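PDB 5ZF2: thioredoxin (H-type,TRX-H) from Edwardsiella tarda, which is a thioredoxin-like effector that inhibits host ASK1-MAPK signalling cascades to promote pathogenesis during infection. Local coordinates for residues A[37-40]-A[41-45]. Sequence-based numbering, arbitrary orientation.
Sequences RELT and PLFAQ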
loop_
_atom_site.group_PDB
_atom_site.type_symbol
_atom_site.label_atom_id
_atom_site.label_comp_id
_atom_site.label_asym_id
_atom_site.label_seq_id
_atom_site.Cartn_x
_atom_site.Cartn_y
_atom_site.Cartn_z
ATOM N N ARG A 37 -12.082 0.518 2.184
ATOM C CA ARG A 37 -13.160 -0.438 2.324
ATOM C C ARG A 37 -12.917 -1.832 1.822
ATOM O O ARG A 37 -13.214 -2.782 2.438
ATOM C CB ARG A 37 -14.378 0.056 1.565
ATOM C CG ARG A 37 -15.322 0.784 2.398
ATOM C CD ARG A 37 -14.721 1.999 3.000
ATOM N NE ARG A 37 -15.641 3.098 2.853
ATOM C CZ ARG A 37 -16.246 3.634 3.879
ATOM N NH1 ARG A 37 -15.996 3.144 5.081
ATOM N NH2 ARG A 37 -17.090 4.631 3.714
ATOM N N GLU A 38 -12.454 -1.912 0.620
ATOM C CA GLU A 38 -12.307 -3.188 -0.064
ATOM C C GLU A 38 -11.000 -3.875 0.271
ATOM O O GLU A 38 -10.941 -5.109 0.272
ATOM C CB GLU A 38 -12.422 -2.968 -1.576
ATOM C CG GLU A 38 -13.795 -2.353 -1.916
ATOM C CD GLU A 38 -13.899 -1.890 -3.357
ATOM O OE1 GLU A 38 -12.842 -1.784 -4.003
ATOM O OE2 GLU A 38 -15.033 -1.601 -3.797
ATOM N N LEU A 39 -9.961 -3.092 0.557
ATOM C CA LEU A 39 -8.665 -3.628 0.941
ATOM C C LEU A 39 -8.665 -4.179 2.370
ATOM O O LEU A 39 -7.979 -5.173 2.651
ATOM C CB LEU A 39 -7.606 -2.538 0.788
ATOM C CG LEU A 39 -7.175 -2.238 -0.649
ATOM C CD1 LEU A 39 -6.279 -1.031 -0.651
ATOM C CD2 LEU A 39 -6.486 -3.446 -1.269
ATOM N N THR A 40 -9.385 -3.541 3.293
ATOM C CA THR A 40 -9.327 -3.988 4.690
ATOM C C THR A 40 -9.631 -5.471 4.861
ATOM O O THR A 40 -8.801 -6.170 5.463
ATOM C CB THR A 40 -10.228 -3.106 5.563
ATOM O OG1 THR A 40 -9.731 -1.759 5.509
ATOM C CG2 THR A 40 -10.252 -3.594 7.016
ATOM N N PRO A 41 -10.713 -6.035 4.315
ATOM C CA PRO A 41 -10.888 -7.489 4.440
ATOM C C PRO A 41 -9.831 -8.282 3.695
ATOM O O PRO A 41 -9.461 -9.376 4.135
ATOM C CB PRO A 41 -12.288 -7.732 3.863
ATOM C CG PRO A 41 -12.519 -6.580 2.964
ATOM C CD PRO A 41 -11.843 -5.418 3.590
ATOM N N LEU A 42 -9.323 -7.772 2.581
ATOM C CA LEU A 42 -8.281 -8.516 1.889
ATOM C C LEU A 42 -7.030 -8.639 2.754
ATOM O O LEU A 42 -6.363 -9.677 2.728
ATOM C CB LEU A 42 -7.959 -7.849 0.549
ATOM C CG LEU A 42 -9.103 -7.812 -0.473
ATOM C CD1 LEU A 42 -8.724 -7.022 -1.729
ATOM C CD2 LEU A 42 -9.517 -9.239 -0.836
ATOM N N PHE A 43 -6.711 -7.609 3.541
ATOM C CA PHE A 43 -5.524 -7.656 4.385
ATOM C C PHE A 43 -5.604 -8.742 5.452
ATOM O O PHE A 43 -4.568 -9.153 5.977
ATOM C CB PHE A 43 -5.300 -6.301 5.064
ATOM C CG PHE A 43 -4.985 -5.181 4.105
ATOM C CD1 PHE A 43 -4.432 -5.457 2.853
ATOM C CD2 PHE A 43 -5.228 -3.861 4.464
ATOM C CE1 PHE A 43 -4.117 -4.429 1.959
ATOM C CE2 PHE A 43 -4.934 -2.816 3.578
ATOM C CZ PHE A 43 -4.358 -3.106 2.335
ATOM N N ALA A 44 -6.802 -9.198 5.802
ATOM C CA ALA A 44 -6.971 -10.176 6.874
ATOM C C ALA A 44 -7.022 -11.606 6.350
ATOM O O ALA A 44 -7.077 -12.550 7.148
ATOM C CB ALA A 44 -8.249 -9.869 7.658
ATOM N N GLN A 45 -7.030 -11.783 5.037
ATOM C CA GLN A 45 -7.148 -13.105 4.454
ATOM C C GLN A 45 -5.829 -13.859 4.586
ATOM O O GLN A 45 -4.763 -13.242 4.567
ATOM C CB GLN A 45 -7.539 -12.997 2.980
ATOM C CG GLN A 45 -8.971 -12.598 2.793
ATOM C CD GLN A 45 -9.341 -12.436 1.338
ATOM O OE1 GLN A 45 -8.532 -12.694 0.431
ATOM N NE2 GLN A 45 -10.576 -12.009 1.099
#
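The ring of F43 folds back along the last turns of helix 30-43 and lies against L39, one helical turn earlier. From F43 CB, 3.5 Å from T40 O, the chain runs to CG, the ring atom closest to L39 O at 3.3 Å; that carbonyl oxygen sits over one ring face, shifted toward the rim. CD1 and CD2 lie beneath the same oxygen, at similar distances. Farther out, CE2 approaches L39 CB, CE1 comes near L39 CD2, and the tip CZ rests 3.6 Å from L39 CB, with CD1 of the leucine also close. F43 CG stands beside its own backbone N, anti to the carbonyl carbon (chi1 -65°), which swings the ring back over the L39 carbonyl.

L39 O is also the main acceptor for F43 N, at 2.9 Å with an N-H...O angle of 150°, a helical i to i+4 bond; a weak second bond from F43 N reaches T40 O. P41 breaks the regular pattern: its N has no hydrogen to give R37 O, and its ring carbon CD comes 3.2 Å from that oxygen, so the helix kinks here. L42 supplies the next side chain, its CG 3.4 Å from E38 O and its CD1 near L39 CD2. T40 OG1 hydrogen-bonds back to E36 O, one turn earlier.

This is the C-terminal end of helix 30-43, whose start carries what is probably the thioredoxin-type CxxC motif, within the beta-alpha-beta unit of strands 20-25 and 52-57. L39 and F43 face strand 20-25 through D23 and L21, while L42 and F43 meet helix 94-102 at L97 and L101.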